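Local coordinates for putative major capsid protein (Cafeteriavirus-dependent mavirus, PDB 6G44) that probably forms the capsid shell of the virophage mavirus, as a double jelly-roll major capsid protein that assembles into trimers, at residues Gln375-Leu378 with Tyr379-Ser382; Leu435-Tyr438 with Asn439-Ala442; Tyr481-Glu484 with Asp485-Met489; Thr493-Pro497 with Asp498-Arg502. One frame throughout, in Å; residues are numbered along the deposited sequence. Where two conformers were deposited one is given.

Contact 1. Residues Gln375-Leu378 with Tyr379-Ser382; sequences QQQL and YELS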
loop_
_atom_site.group_PDB
_atom_site.type_symbol
_atom_site.label_atom_id
_atom_site.label_comp_id
_atom_site.label_asym_id
_atom_site.label_seq_id
_atom_site.Cartn_x
_atom_site.Cartn_y
_atom_site.Cartn_z
ATOM N N GLN C 375 -2.351 -16.141 22.789
ATOM C CA GLN C 375 -2.561 -16.140 21.342
ATOM C C GLN C 375 -2.096 -14.849 20.674
ATOM O O GLN C 375 -1.477 -14.890 19.587
ATOM C CB GLN C 375 -4.023 -16.450 21.002
ATOM C CG GLN C 375 -4.233 -16.764 19.540
ATOM C CD GLN C 375 -5.630 -17.262 19.260
ATOM O OE1 GLN C 375 -6.628 -16.664 19.663
ATOM N NE2 GLN C 375 -5.700 -18.353 18.531
ATOM N N GLN C 376 -2.358 -13.705 21.282
ATOM C CA GLN C 376 -1.921 -12.419 20.729
ATOM C C GLN C 376 -0.391 -12.355 20.644
ATOM O O GLN C 376 0.152 -11.899 19.644
ATOM C CB GLN C 376 -2.444 -11.253 21.554
ATOM C CG GLN C 376 -2.158 -9.901 20.911
ATOM C CD GLN C 376 -2.930 -9.671 19.599
ATOM O OE1 GLN C 376 -2.374 -9.189 18.600
ATOM N NE2 GLN C 376 -4.184 -10.018 19.597
ATOM N N GLN C 377 0.302 -12.866 21.660
ATOM C CA GLN C 377 1.758 -12.887 21.617
ATOM C C GLN C 377 2.253 -13.860 20.576
ATOM O O GLN C 377 3.279 -13.616 19.949
ATOM C CB GLN C 377 2.317 -13.230 22.989
ATOM C CG GLN C 377 2.070 -12.148 24.025
ATOM C CD GLN C 377 2.301 -12.640 25.450
ATOM O OE1 GLN C 377 1.683 -13.608 25.879
ATOM N NE2 GLN C 377 3.219 -11.982 26.181
ATOM N N LEU C 378 1.579 -14.994 20.411
ATOM C CA LEU C 378 1.946 -15.945 19.336
ATOM C C LEU C 378 1.798 -15.295 17.950
ATOM O O LEU C 378 2.615 -15.518 17.049
ATOM C CB LEU C 378 1.129 -17.220 19.441
ATOM C CG LEU C 378 1.443 -18.077 20.686
ATOM C CD1 LEU C 378 0.438 -19.214 20.731
ATOM C CD2 LEU C 378 2.864 -18.576 20.726
ATOM N N TYR C 379 0.753 -14.496 17.787
ATOM C CA TYR C 379 0.573 -13.718 16.556
ATOM C C TYR C 379 1.716 -12.738 16.358
ATOM O O TYR C 379 2.244 -12.599 15.242
ATOM C CB TYR C 379 -0.769 -12.989 16.613
ATOM C CG TYR C 379 -1.034 -12.040 15.462
ATOM C CD1 TYR C 379 -1.279 -12.532 14.190
ATOM C CD2 TYR C 379 -1.072 -10.664 15.646
ATOM C CE1 TYR C 379 -1.559 -11.675 13.148
ATOM C CE2 TYR C 379 -1.357 -9.807 14.600
ATOM C CZ TYR C 379 -1.568 -10.322 13.349
ATOM O OH TYR C 379 -1.871 -9.476 12.280
ATOM N N GLU C 380 2.116 -12.051 17.423
ATOM C CA GLU C 380 3.235 -11.118 17.342
ATOM C C GLU C 380 4.549 -11.825 16.971
ATOM O O GLU C 380 5.311 -11.340 16.133
ATOM C CB GLU C 380 3.343 -10.329 18.649
ATOM C CG GLU C 380 2.171 -9.350 18.836
ATOM C CD GLU C 380 2.071 -8.729 20.228
ATOM O OE1 GLU C 380 2.880 -9.044 21.089
ATOM O OE2 GLU C 380 1.116 -7.940 20.449
ATOM N N LEU C 381 4.770 -12.979 17.588
ATOM C CA LEU C 381 5.943 -13.806 17.258
ATOM C C LEU C 381 5.931 -14.158 15.762
ATOM O O LEU C 381 6.919 -13.987 15.030
ATOM C CB LEU C 381 5.934 -15.079 18.105
ATOM C CG LEU C 381 6.859 -16.225 17.715
ATOM C CD1 LEU C 381 8.328 -15.796 17.730
ATOM C CD2 LEU C 381 6.640 -17.446 18.614
ATOM N N SER C 382 4.805 -14.685 15.299
ATOM C CA SER C 382 4.744 -15.092 13.895
ATOM C C SER C 382 4.941 -13.895 12.960
ATOM O O SER C 382 5.677 -13.986 11.963
ATOM C CB SER C 382 3.436 -15.838 13.577
ATOM O OG SER C 382 3.600 -16.587 12.379
HETATM O O HOH W 1 -0.461 -7.406 18.381
#

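Contact 2. Residues Leu435-Tyr438 with Asn439-Ala442; sequences LKDY and NVMA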
loop_
_atom_site.group_PDB
_atom_site.type_symbol
_atom_site.label_atom_id
_atom_site.label_comp_id
_atom_site.label_asym_id
_atom_site.label_seq_id
_atom_site.Cartn_x
_atom_site.Cartn_y
_atom_site.Cartn_z
ATOM N N LEU C 435 17.543 -19.547 24.079
ATOM C CA LEU C 435 18.108 -20.758 24.668
ATOM C C LEU C 435 19.340 -20.430 25.478
ATOM O O LEU C 435 20.166 -19.596 25.087
ATOM C CB LEU C 435 18.477 -21.784 23.591
ATOM C CG LEU C 435 17.339 -22.348 22.728
ATOM C CD1 LEU C 435 17.875 -23.152 21.562
ATOM C CD2 LEU C 435 16.401 -23.224 23.539
ATOM N N LYS C 436 19.467 -21.103 26.614
ATOM C CA LYS C 436 20.690 -20.949 27.383
ATOM C C LYS C 436 21.896 -21.523 26.625
ATOM O O LYS C 436 23.019 -21.021 26.790
ATOM C CB LYS C 436 20.557 -21.491 28.813
ATOM C CG LYS C 436 20.270 -22.969 28.970
ATOM C CD LYS C 436 20.302 -23.388 30.451
ATOM C CE LYS C 436 21.713 -23.359 31.024
ATOM N NZ LYS C 436 21.823 -24.041 32.342
ATOM N N ASP C 437 21.667 -22.536 25.787
ATOM C CA ASP C 437 22.739 -23.101 24.959
ATOM C C ASP C 437 23.000 -22.170 23.769
ATOM O O ASP C 437 22.304 -22.239 22.755
ATOM C CB ASP C 437 22.391 -24.514 24.507
ATOM C CG ASP C 437 23.532 -25.192 23.773
ATOM O OD1 ASP C 437 24.536 -24.509 23.499
ATOM O OD2 ASP C 437 23.395 -26.394 23.502
ATOM N N TYR C 438 23.988 -21.288 23.931
ATOM C CA TYR C 438 24.399 -20.315 22.912
ATOM C C TYR C 438 24.904 -20.970 21.623
ATOM O O TYR C 438 25.006 -20.284 20.602
ATOM C CB TYR C 438 25.441 -19.334 23.466
ATOM C CG TYR C 438 26.590 -20.012 24.174
ATOM C CD1 TYR C 438 27.634 -20.582 23.451
ATOM C CD2 TYR C 438 26.626 -20.099 25.581
ATOM C CE1 TYR C 438 28.687 -21.219 24.090
ATOM C CE2 TYR C 438 27.670 -20.739 26.230
ATOM C CZ TYR C 438 28.707 -21.296 25.485
ATOM O OH TYR C 438 29.768 -21.948 26.085
ATOM N N ASN C 439 25.198 -22.274 21.646
ATOM C CA ASN C 439 25.635 -22.974 20.432
ATOM C C ASN C 439 24.510 -23.279 19.452
ATOM O O ASN C 439 24.795 -23.644 18.308
ATOM C CB ASN C 439 26.355 -24.283 20.769
ATOM C CG ASN C 439 27.642 -24.063 21.533
ATOM O OD1 ASN C 439 28.424 -23.164 21.227
ATOM N ND2 ASN C 439 27.845 -24.873 22.571
ATOM N N VAL C 440 23.256 -23.198 19.892
ATOM C CA VAL C 440 22.126 -23.478 19.012
ATOM C C VAL C 440 21.794 -22.199 18.245
ATOM O O VAL C 440 21.038 -21.337 18.712
ATOM C CB VAL C 440 20.904 -24.024 19.779
ATOM C CG1 VAL C 440 19.775 -24.327 18.820
ATOM C CG2 VAL C 440 21.268 -25.282 20.539
ATOM N N MET C 441 22.423 -22.083 17.083
ATOM C CA MET C 441 22.348 -20.924 16.198
ATOM C C MET C 441 21.996 -21.411 14.793
ATOM O O MET C 441 22.426 -22.487 14.390
ATOM C CB MET C 441 23.705 -20.236 16.132
ATOM C CG MET C 441 24.186 -19.677 17.460
ATOM S SD MET C 441 25.802 -18.914 17.388
ATOM C CE MET C 441 25.436 -17.420 16.488
ATOM N N ALA C 442 21.255 -20.604 14.034
ATOM C CA ALA C 442 20.926 -20.928 12.660
ATOM C C ALA C 442 22.196 -21.256 11.888
ATOM O O ALA C 442 23.188 -20.515 11.963
ATOM C CB ALA C 442 20.208 -19.762 12.005
HETATM O O HOH W 2 20.858 -20.234 21.223
HETATM O O HOH W 3 25.928 -27.360 23.112
HETATM O O HOH W 4 30.448 -24.469 24.613
#

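Contact 3. Residues Tyr481-Glu484 with Asp485-Met489; sequences YSFE and DGTFM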
loop_
_atom_site.group_PDB
_atom_site.type_symbol
_atom_site.label_atom_id
_atom_site.label_comp_id
_atom_site.label_asym_id
_atom_site.label_seq_id
_atom_site.Cartn_x
_atom_site.Cartn_y
_atom_site.Cartn_z
ATOM N N TYR C 481 24.983 -24.406 -6.452
ATOM C CA TYR C 481 26.227 -23.958 -7.083
ATOM C C TYR C 481 26.255 -24.426 -8.529
ATOM O O TYR C 481 26.033 -25.613 -8.819
ATOM C CB TYR C 481 27.442 -24.522 -6.352
ATOM C CG TYR C 481 27.491 -24.161 -4.897
ATOM C CD1 TYR C 481 26.845 -24.947 -3.953
ATOM C CD2 TYR C 481 28.147 -23.015 -4.467
ATOM C CE1 TYR C 481 26.874 -24.609 -2.608
ATOM C CE2 TYR C 481 28.166 -22.674 -3.134
ATOM C CZ TYR C 481 27.530 -23.477 -2.213
ATOM O OH TYR C 481 27.589 -23.107 -0.884
ATOM N N SER C 482 26.503 -23.480 -9.426
ATOM C CA SER C 482 26.619 -23.744 -10.857
ATOM C C SER C 482 28.092 -23.602 -11.235
ATOM O O SER C 482 28.610 -22.492 -11.218
ATOM C CB SER C 482 25.777 -22.731 -11.629
ATOM O OG SER C 482 26.011 -22.820 -13.037
ATOM N N PHE C 483 28.732 -24.722 -11.590
ATOM C CA PHE C 483 30.144 -24.712 -11.987
ATOM C C PHE C 483 30.251 -24.557 -13.483
ATOM O O PHE C 483 29.359 -24.942 -14.238
ATOM C CB PHE C 483 30.819 -25.979 -11.530
ATOM C CG PHE C 483 30.786 -26.158 -10.045
ATOM C CD1 PHE C 483 31.731 -25.543 -9.261
ATOM C CD2 PHE C 483 29.786 -26.896 -9.439
ATOM C CE1 PHE C 483 31.717 -25.671 -7.873
ATOM C CE2 PHE C 483 29.733 -27.008 -8.052
ATOM C CZ PHE C 483 30.706 -26.420 -7.271
ATOM N N GLU C 484 31.394 -24.018 -13.887
ATOM C CA GLU C 484 31.605 -23.656 -15.273
ATOM C C GLU C 484 31.531 -24.828 -16.247
ATOM O O GLU C 484 31.080 -24.671 -17.381
ATOM C CB GLU C 484 32.964 -22.981 -15.415
ATOM C CG GLU C 484 33.130 -22.387 -16.780
ATOM C CD GLU C 484 34.290 -21.451 -16.830
ATOM O OE1 GLU C 484 35.440 -21.955 -16.785
ATOM O OE2 GLU C 484 34.041 -20.233 -16.922
ATOM N N ASP C 485 31.937 -26.010 -15.803
ATOM C CA ASP C 485 31.854 -27.228 -16.641
ATOM C C ASP C 485 30.441 -27.788 -16.843
ATOM O O ASP C 485 30.258 -28.799 -17.520
ATOM C CB ASP C 485 32.815 -28.317 -16.132
ATOM C CG ASP C 485 32.435 -28.921 -14.801
ATOM O OD1 ASP C 485 31.315 -28.667 -14.295
ATOM O OD2 ASP C 485 33.232 -29.714 -14.232
ATOM N N GLY C 486 29.454 -27.150 -16.211
ATOM C CA GLY C 486 28.063 -27.562 -16.310
ATOM C C GLY C 486 27.502 -28.173 -15.045
ATOM O O GLY C 486 26.287 -28.171 -14.857
ATOM N N THR C 487 28.358 -28.712 -14.183
ATOM C CA THR C 487 27.928 -29.355 -12.973
ATOM C C THR C 487 27.123 -28.408 -12.092
ATOM O O THR C 487 27.489 -27.256 -11.904
ATOM C CB THR C 487 29.122 -29.909 -12.177
ATOM O OG1 THR C 487 29.864 -30.802 -13.039
ATOM C CG2 THR C 487 28.658 -30.679 -10.973
ATOM N N PHE C 488 26.045 -28.956 -11.542
ATOM C CA PHE C 488 25.328 -28.311 -10.427
ATOM C C PHE C 488 25.439 -29.177 -9.173
ATOM O O PHE C 488 25.420 -30.406 -9.238
ATOM C CB PHE C 488 23.834 -28.120 -10.764
ATOM C CG PHE C 488 23.539 -26.984 -11.713
ATOM C CD1 PHE C 488 23.669 -27.134 -13.082
ATOM C CD2 PHE C 488 23.088 -25.754 -11.217
ATOM C CE1 PHE C 488 23.378 -26.095 -13.956
ATOM C CE2 PHE C 488 22.798 -24.713 -12.093
ATOM C CZ PHE C 488 22.947 -24.876 -13.458
ATOM N N MET C 489 25.458 -28.507 -8.027
ATOM C CA MET C 489 25.458 -29.126 -6.695
ATOM C C MET C 489 24.571 -28.265 -5.820
ATOM O O MET C 489 24.358 -27.091 -6.108
ATOM C CB MET C 489 26.857 -29.184 -6.069
ATOM C CG MET C 489 27.848 -30.083 -6.801
ATOM S SD MET C 489 29.459 -30.039 -5.974
ATOM C CE MET C 489 29.152 -30.893 -4.431
HETATM O O HOH W 5 26.661 -25.248 -14.011
#

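Contact 4. Residues Thr493-Pro497 with Asp498-Arg502; sequences TLYTP and DQLLR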
loop_
_atom_site.group_PDB
_atom_site.type_symbol
_atom_site.label_atom_id
_atom_site.label_comp_id
_atom_site.label_asym_id
_atom_site.label_seq_id
_atom_site.Cartn_x
_atom_site.Cartn_y
_atom_site.Cartn_z
ATOM N N THR C 493 24.272 -24.631 4.184
ATOM C CA THR C 493 25.319 -23.728 4.614
ATOM C C THR C 493 25.519 -23.993 6.099
ATOM O O THR C 493 24.760 -23.472 6.929
ATOM C CB THR C 493 24.912 -22.253 4.363
ATOM O OG1 THR C 493 23.640 -21.977 4.977
ATOM C CG2 THR C 493 24.796 -21.978 2.888
ATOM N N LEU C 494 26.474 -24.852 6.429
ATOM C CA LEU C 494 26.725 -25.279 7.813
ATOM C C LEU C 494 28.123 -24.905 8.293
ATOM O O LEU C 494 29.102 -25.002 7.533
ATOM C CB LEU C 494 26.523 -26.786 7.942
ATOM C CG LEU C 494 25.140 -27.318 7.591
ATOM C CD1 LEU C 494 25.125 -28.835 7.683
ATOM C CD2 LEU C 494 24.071 -26.702 8.480
ATOM N N TYR C 495 28.207 -24.501 9.557
ATOM C CA TYR C 495 29.425 -24.027 10.189
ATOM C C TYR C 495 29.447 -24.508 11.634
ATOM O O TYR C 495 28.412 -24.854 12.196
ATOM C CB TYR C 495 29.514 -22.486 10.140
ATOM C CG TYR C 495 29.290 -21.974 8.751
ATOM C CD1 TYR C 495 30.334 -21.861 7.840
ATOM C CD2 TYR C 495 27.997 -21.713 8.316
ATOM C CE1 TYR C 495 30.067 -21.448 6.524
ATOM C CE2 TYR C 495 27.730 -21.329 7.028
ATOM C CZ TYR C 495 28.748 -21.198 6.137
ATOM O OH TYR C 495 28.412 -20.788 4.857
ATOM N N THR C 496 30.624 -24.510 12.250
ATOM C CA THR C 496 30.686 -24.873 13.648
ATOM C C THR C 496 30.087 -23.754 14.501
ATOM O O THR C 496 30.169 -22.572 14.123
ATOM C CB THR C 496 32.116 -25.126 14.140
ATOM O OG1 THR C 496 32.869 -23.914 14.067
ATOM C CG2 THR C 496 32.791 -26.232 13.303
ATOM N N PRO C 497 29.538 -24.113 15.681
ATOM C CA PRO C 497 29.114 -23.043 16.578
ATOM C C PRO C 497 30.236 -22.040 16.868
ATOM O O PRO C 497 30.001 -20.832 16.886
ATOM C CB PRO C 497 28.679 -23.801 17.839
ATOM C CG PRO C 497 28.246 -25.130 17.360
ATOM C CD PRO C 497 29.093 -25.436 16.148
ATOM N N ASP C 498 31.465 -22.529 17.055
ATOM C CA ASP C 498 32.565 -21.630 17.302
ATOM C C ASP C 498 32.794 -20.649 16.155
ATOM O O ASP C 498 33.045 -19.479 16.404
ATOM C CB ASP C 498 33.861 -22.399 17.629
ATOM C CG ASP C 498 33.837 -23.045 19.003
ATOM O OD1 ASP C 498 32.980 -22.692 19.860
ATOM O OD2 ASP C 498 34.697 -23.926 19.220
ATOM N N GLN C 499 32.681 -21.088 14.896
ATOM C CA GLN C 499 32.847 -20.139 13.801
ATOM C C GLN C 499 31.753 -19.083 13.811
ATOM O O GLN C 499 32.028 -17.918 13.575
ATOM C CB GLN C 499 32.881 -20.790 12.430
ATOM C CG GLN C 499 33.293 -19.750 11.402
ATOM C CD GLN C 499 33.192 -20.181 9.974
ATOM O OE1 GLN C 499 32.856 -19.364 9.114
ATOM N NE2 GLN C 499 33.502 -21.437 9.702
ATOM N N LEU C 500 30.525 -19.493 14.099
ATOM C CA LEU C 500 29.419 -18.537 14.118
ATOM C C LEU C 500 29.542 -17.572 15.292
ATOM O O LEU C 500 29.419 -16.365 15.090
ATOM C CB LEU C 500 28.092 -19.276 14.138
ATOM C CG LEU C 500 27.848 -20.166 12.921
ATOM C CD1 LEU C 500 26.516 -20.883 13.071
ATOM C CD2 LEU C 500 27.919 -19.394 11.616
ATOM N N LEU C 501 29.891 -18.090 16.470
ATOM C CA LEU C 501 30.058 -17.263 17.673
ATOM C C LEU C 501 31.081 -16.141 17.476
ATOM O O LEU C 501 30.913 -15.065 18.040
ATOM C CB LEU C 501 30.449 -18.117 18.892
ATOM C CG LEU C 501 29.336 -18.986 19.484
ATOM C CD1 LEU C 501 29.915 -20.092 20.349
ATOM C CD2 LEU C 501 28.362 -18.134 20.294
ATOM N N ARG C 502 32.131 -16.388 16.683
ATOM C CA ARG C 502 33.177 -15.393 16.447
ATOM C C ARG C 502 32.964 -14.538 15.191
ATOM O O ARG C 502 33.827 -13.727 14.848
ATOM C CB ARG C 502 34.572 -16.062 16.427
ATOM C CG ARG C 502 35.060 -16.659 15.102
ATOM C CD ARG C 502 36.510 -17.162 15.178
ATOM N NE ARG C 502 36.576 -18.519 15.721
ATOM C CZ ARG C 502 36.595 -19.654 15.015
ATOM N NH1 ARG C 502 36.627 -20.816 15.665
ATOM N NH2 ARG C 502 36.588 -19.663 13.683
#

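Contact 1. Residues Gln375-Leu378 with Tyr379-Ser382
Gln376 and Tyr379 both send their side chains out with CG opposite the backbone N (chi1 -173° and 175°), which sets the amide and the phenol ring side by side, pointing the same way, on one flank of a helix. A bend at chi2 of Gln376 then carries OE1 to 3.5 Å from Tyr379 CD2, an oblique approach with amide and ring planes 75° apart. Glu380, one turn on from Gln376, runs extended beyond CG and brings OE2 to 3.8 Å from Gln376 CG. The two polar ends do not bond directly. One water donates to both, at 2.6 Å from Gln376 OE1 and 2.7 Å from Glu380 OE2, and so bridges the two acceptor oxygens. Beneath them the backbone is regular alpha-helix, with Tyr379 N to Gln375 O at 2.9 Å and Glu380 N to Gln376 O at 3.0 Å, followed by the equivalent bonds of Leu381 and Ser382. Tyr379 OH is held by Lys389 O, and its ring meets Phe391 and Phe394 edge-to-face. Arg74 of the second subunit makes a long, weak ion pair with Glu380 OE2, and Asp203 of that subunit, a like charge, also lies close to OE2. Leu378 and Leu381 turn inward, so helix 375-384 rests on Ile426 of strand 425-428, with Leu378 also touching Leu359 of strand 355-363 and Phe394 of helix 391-394.

Contact 2. Residues Leu435-Tyr438 with Asn439-Ala442
Asp437 accepts backbone hydrogen bonds from Asn439 and Val440, and these close a short reversal of the chain. Asp437 O takes the N-H of Val440 at 3.2 Å, with the donor well above the carbonyl plane. The carboxylate grips the same bend: CG of Asp437 lies opposite its N (chi1 -174°), and OD1 takes the N-H of Asn439 at 3.0 Å, met from above the carboxylate plane. The backbone from Asp437 to Val440 is a type I beta turn, closed by the first of these bonds; the carboxylate adds the second, reaching the backbone N two residues on, as in an Asx turn. The turn belongs to the loop between strands 425-428 and 448-457, and Tyr438 and Asn439 at its corners pack on helix 497-501. Water-mediated links tie the polar groups together. One water donates to Asp437 O and Val440 O; another donates to Asp437 OD2, 2.7 Å away, and accepts from Asn439 ND2. Among the flat groups, Tyr438 and Asn439 lie alongside each other with ring and amide planes 70° apart, and Asn439 OD1 comes obliquely to 3.5 Å from Tyr438 CE1. The apolar contact is Leu435 CD1 on Val440 CG1, 3.5 Å apart. Val440 CG2 meets Asp437 OD2 at 3.8 Å, the two side chains crossing at about a right angle, while Met441 CG lies 3.3 Å from Tyr438 O.

Contact 3. Residues Tyr481-Glu484 with Asp485-Met489
A tight beta hairpin joins strands 464-482 and 488-492, and its reversal is the type I turn from Phe483 to Gly486, closed by Gly486 N to Phe483 O at 3.0 Å. Gly486 has a positive phi (109°), where a CB would press on the preceding carbonyl O. With CG of Asp485 between its own N and carbonyl carbon (chi1 69°), OD1 accepts from both Thr487 N (3.0 Å) and Thr487 OG1 (2.9 Å), the two donors arriving from the same face of the carboxylate; the backbone bond makes an Asx turn. Asp485 OD2 bonds to Asn6 of the third subunit. Farther along, Phe483 N meets Thr487 O at 2.8 Å, nearly in line with the carbonyl bond, and Tyr481 pairs with Met489 through two backbone bonds. Met489 SD approaches Phe483 CE2 obliquely at 3.7 Å, a Met-aromatic contact. Ser482 and Phe488, a non-hydrogen-bonded pair, occupy the sheet face opposite Tyr481 and Met489, with Ser482 CA over one face of the Phe488 ring and Ser482 CB 3.6 Å from Phe488 CE2. A water accepts from Ser482 OG and donates to Phe483 O and Thr487 O, tying the side chain to the turn. A type I turn ending on a glycine of positive phi is typical of a hairpin with a G1-type bulge.

Contact 4. Residues Thr493-Pro497 with Asp498-Arg502
Tyr495 and Leu500 make the close-packed side of this helix start, crossing at about a right angle, with Leu500 CD2 3.8 Å from Tyr495 CB and oblique to the ring. Leu500 CG also rests 3.6 Å from Thr496 O, which accepts from Leu500 N at 3.1 Å. The next helical bond, Leu501 N to Pro497 O, is shorter at 2.8 Å, and the Leu501 side chain folds back over the same carbonyl, CG 3.3 Å away. The cap is equally firm: Thr496 OG1, held between its own N and carbonyl carbon (chi1 65°), accepts from Gln499 N at 3.0 Å and makes Thr496 the N-cap. This side continues into other subunits, for Thr13 of the third subunit packs on Tyr495 and Leu500, and Ser33 of the second subunit on Leu500. In one of its two conformers Gln499 also brings its amide to the edge of the Tyr495 ring and bonds through OE1 to Thr13 of the third subunit, contacts that remain tentative.

The loose side is formed by the exposed side chains of Thr496 and Asp498, where Asp498 CB merely passes Thr496 OG1 at 4.0 Å. Proline right after the cap has no N-H to satisfy, while the threonine hydroxyl serves an amide in the helix's first turn, so the chemistry implies a helix start fixed by a side-chain acceptor and a residue that needs none.

Contacts 2 and 4 touch, although their centres are about 11 Å apart: the turn at 437-440 lies against helix 497-501, with Asn439 OD1 3.5 Å from Pro497 CB and Tyr438 CD1 3.9 Å from Leu501 CD1. Contact 3 precedes contact 4 in the chain, strand 488-492 leading to the helix, and their centres are about 26 Å apart; both reach the third subunit. Contact 1 stands apart, with nearest atoms about 12 Å from contact 2 and about 27 Å from contact 3, but contacts 1, 2 and 4 all meet the second subunit. Thus all four local arrangements lie at interfaces of the three-chain assembly.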